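Local coordinates for ankyrin repeat domain-containing protein EMB506, chloroplastic (Arabidopsis thaliana, PDB 6JD6) that is involved in the initial differentiation of the proplastid during embryo development and is required for correct cotyledon, true leaf and cauline leaf margin development, at residues I229-G234 / K265-M270. Sequence-based numbering, arbitrary orientation.
Sequences ILLTNG and KLLKIM
The carbonyl O of L266 accepts a hydrogen bond from the backbone N of M270 (2.9 Å) at the end of helix 260-269, and CD1 of L231 comes to 3.6 Å of that same oxygen. No hydrogen bond joins the two segments; the contact is apolar and carried by L231. With CG anti to the carbonyl carbon (chi1 -69°) and chi2 extended, CD1 of L231 is carried toward helix 260-269, 3.7 Å from CB of M270. The two CB atoms of L231 and M270 are 4.0 Å apart, and the side chains cross at about a right angle. Beyond CB the methionine, a poorly ordered residue, bends at chi2 (-61°) and turns its thioether from L231, leaving the root of the side chain to do the touching. CD2 of L267 approaches CD1 of L231 at 4.3 Å. M270 is already non-helical, and its carbonyl, like that of L267, receives a hydrogen bond from K237 NZ, a lysine of the chain that follows helix 224-232. Within the ankyrin stack, the contact joins the C-terminal ends of helix 224-232, in ANK repeat 4, and helix 260-269, with L231 also packing on L215 of helix 214-220 and L267 on helices 214-220 and 247-252.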
ATOM      1  N   ILE A 229      12.202 -10.416 -17.066  1.00 38.31           N
ATOM      2  CA  ILE A 229      11.304  -9.693 -17.955  1.00 39.57           C
ATOM      3  C   ILE A 229      11.696  -8.217 -18.106  1.00 39.04           C
ATOM      4  O   ILE A 229      11.479  -7.621 -19.159  1.00 41.46           O
ATOM      5  CB  ILE A 229       9.817  -9.872 -17.569  1.00 38.72           C
ATOM      6  CG1 ILE A 229       8.940  -9.781 -18.816  1.00 46.29           C
ATOM      7  CG2 ILE A 229       9.391  -8.874 -16.511  1.00 35.52           C
ATOM      8  CD1 ILE A 229       7.490 -10.064 -18.550  1.00 49.54           C
ATOM      9  N   LEU A 230      12.294  -7.639 -17.066  1.00 36.64           N
ATOM     10  CA  LEU A 230      12.832  -6.286 -17.168  1.00 33.18           C
ATOM     11  C   LEU A 230      13.979  -6.240 -18.179  1.00 36.00           C
ATOM     12  O   LEU A 230      14.038  -5.346 -19.021  1.00 38.30           O
ATOM     13  CB  LEU A 230      13.299  -5.782 -15.799  1.00 31.86           C
ATOM     14  CG  LEU A 230      12.192  -5.352 -14.830  1.00 33.40           C
ATOM     15  CD1 LEU A 230      12.746  -5.104 -13.423  1.00 30.09           C
ATOM     16  CD2 LEU A 230      11.487  -4.112 -15.360  1.00 33.45           C
ATOM     17  N   LEU A 231      14.884  -7.214 -18.095  1.00 35.92           N
ATOM     18  CA  LEU A 231      16.026  -7.295 -19.006  1.00 37.89           C
ATOM     19  C   LEU A 231      15.588  -7.525 -20.454  1.00 40.84           C
ATOM     20  O   LEU A 231      16.201  -7.012 -21.392  1.00 43.80           O
ATOM     21  CB  LEU A 231      16.980  -8.412 -18.565  1.00 37.60           C
ATOM     22  CG  LEU A 231      17.752  -8.178 -17.263  1.00 39.76           C
ATOM     23  CD1 LEU A 231      18.384  -9.475 -16.770  1.00 40.29           C
ATOM     24  CD2 LEU A 231      18.823  -7.105 -17.461  1.00 39.23           C
ATOM     25  N   THR A 232      14.527  -8.304 -20.628  1.00 39.72           N
ATOM     26  CA  THR A 232      13.969  -8.576 -21.951  1.00 42.68           C
ATOM     27  C   THR A 232      13.321  -7.317 -22.526  1.00 43.20           C
ATOM     28  O   THR A 232      13.194  -7.164 -23.739  1.00 45.40           O
ATOM     29  CB  THR A 232      12.920  -9.716 -21.875  1.00 63.41           C
ATOM     30  OG1 THR A 232      13.561 -10.929 -21.467  1.00 63.96           O
ATOM     31  CG2 THR A 232      12.248  -9.948 -23.218  1.00 66.84           C
ATOM     32  N   ASN A 233      12.912  -6.409 -21.648  1.00 41.52           N
ATOM     33  CA  ASN A 233      12.250  -5.184 -22.083  1.00 41.83           C
ATOM     34  C   ASN A 233      13.114  -3.931 -21.935  1.00 42.64           C
ATOM     35  O   ASN A 233      12.598  -2.826 -21.764  1.00 44.64           O
ATOM     36  CB  ASN A 233      10.910  -5.011 -21.367  1.00 42.13           C
ATOM     37  CG  ASN A 233       9.836  -5.923 -21.930  1.00 47.10           C
ATOM     38  OD1 ASN A 233       9.719  -7.085 -21.533  1.00 48.27           O
ATOM     39  ND2 ASN A 233       9.059  -5.405 -22.879  1.00 47.08           N
ATOM     40  N   GLY A 234      14.427  -4.114 -21.993  1.00 41.48           N
ATOM     41  CA  GLY A 234      15.345  -2.996 -22.120  1.00 42.61           C
ATOM     42  C   GLY A 234      15.899  -2.410 -20.833  1.00 40.09           C
ATOM     43  O   GLY A 234      16.424  -1.298 -20.846  1.00 39.40           O
ATOM     44  N   LYS A 265      23.431 -15.199 -13.008  1.00 44.74           N
ATOM     45  CA  LYS A 265      23.382 -15.817 -14.324  1.00 47.80           C
ATOM     46  C   LYS A 265      22.506 -15.007 -15.284  1.00 44.00           C
ATOM     47  O   LYS A 265      22.924 -14.694 -16.394  1.00 44.62           O
ATOM     48  CB  LYS A 265      22.886 -17.258 -14.193  1.00 54.73           C
ATOM     49  CG  LYS A 265      22.875 -18.056 -15.473  1.00 63.86           C
ATOM     50  CD  LYS A 265      23.023 -19.545 -15.180  1.00 72.19           C
ATOM     51  CE  LYS A 265      22.013 -20.015 -14.137  1.00 76.53           C
ATOM     52  NZ  LYS A 265      22.099 -21.486 -13.901  1.00 80.63           N
ATOM     53  N   LEU A 266      21.302 -14.656 -14.845  1.00 41.99           N
ATOM     54  CA  LEU A 266      20.419 -13.791 -15.622  1.00 42.36           C
ATOM     55  C   LEU A 266      21.085 -12.464 -15.983  1.00 42.20           C
ATOM     56  O   LEU A 266      20.939 -11.968 -17.099  1.00 42.33           O
ATOM     57  CB  LEU A 266      19.126 -13.511 -14.853  1.00 42.05           C
ATOM     58  CG  LEU A 266      18.104 -14.645 -14.765  1.00 42.93           C
ATOM     59  CD1 LEU A 266      16.941 -14.244 -13.869  1.00 38.59           C
ATOM     60  CD2 LEU A 266      17.610 -15.023 -16.154  1.00 44.51           C
ATOM     61  N   LEU A 267      21.815 -11.894 -15.030  1.00 38.90           N
ATOM     62  CA  LEU A 267      22.427 -10.583 -15.212  1.00 37.30           C
ATOM     63  C   LEU A 267      23.657 -10.632 -16.111  1.00 37.98           C
ATOM     64  O   LEU A 267      24.078  -9.608 -16.642  1.00 38.13           O
ATOM     65  CB  LEU A 267      22.789  -9.971 -13.856  1.00 34.35           C
ATOM     66  CG  LEU A 267      21.605  -9.533 -12.994  1.00 35.65           C
ATOM     67  CD1 LEU A 267      22.040  -9.313 -11.551  1.00 30.98           C
ATOM     68  CD2 LEU A 267      20.969  -8.270 -13.567  1.00 36.49           C
ATOM     69  N   LYS A 268      24.230 -11.818 -16.281  1.00 40.14           N
ATOM     70  CA  LYS A 268      25.423 -11.969 -17.109  1.00 45.99           C
ATOM     71  C   LYS A 268      25.091 -12.397 -18.535  1.00 55.59           C
ATOM     72  O   LYS A 268      25.912 -12.252 -19.437  1.00 60.03           O
ATOM     73  CB  LYS A 268      26.394 -12.966 -16.476  1.00 43.06           C
ATOM     74  CG  LYS A 268      27.134 -12.420 -15.263  1.00 42.48           C
ATOM     75  CD  LYS A 268      28.043 -11.258 -15.649  1.00 41.77           C
ATOM     76  CE  LYS A 268      28.889 -10.798 -14.469  1.00 40.69           C
ATOM     77  NZ  LYS A 268      29.815  -9.679 -14.832  1.00 42.76           N
ATOM     78  N   ILE A 269      23.885 -12.917 -18.733  1.00 59.95           N
ATOM     79  CA  ILE A 269      23.493 -13.461 -20.030  1.00 65.87           C
ATOM     80  C   ILE A 269      22.399 -12.643 -20.726  1.00 70.45           C
ATOM     81  O   ILE A 269      22.521 -12.323 -21.907  1.00 73.24           O
ATOM     82  CB  ILE A 269      23.050 -14.929 -19.895  1.00 67.64           C
ATOM     83  CG1 ILE A 269      24.219 -15.777 -19.390  1.00 69.36           C
ATOM     84  CG2 ILE A 269      22.541 -15.460 -21.223  1.00 70.80           C
ATOM     85  CD1 ILE A 269      23.855 -17.218 -19.112  1.00 71.48           C
ATOM     86  N   MET A 270      21.339 -12.304 -19.996  1.00 70.86           N
ATOM     87  CA  MET A 270      20.230 -11.530 -20.558  1.00 72.45           C
ATOM     88  C   MET A 270      20.583 -10.045 -20.709  1.00 72.82           C
ATOM     89  O   MET A 270      21.292  -9.485 -19.868  1.00 68.44           O
ATOM     90  CB  MET A 270      18.969 -11.682 -19.697  1.00 70.44           C
ATOM     91  CG  MET A 270      18.432 -13.103 -19.608  1.00 71.96           C
ATOM     92  SD  MET A 270      17.946 -13.775 -21.210  1.00108.46           S
ATOM     93  CE  MET A 270      17.517 -15.455 -20.757  1.00112.42           C
TER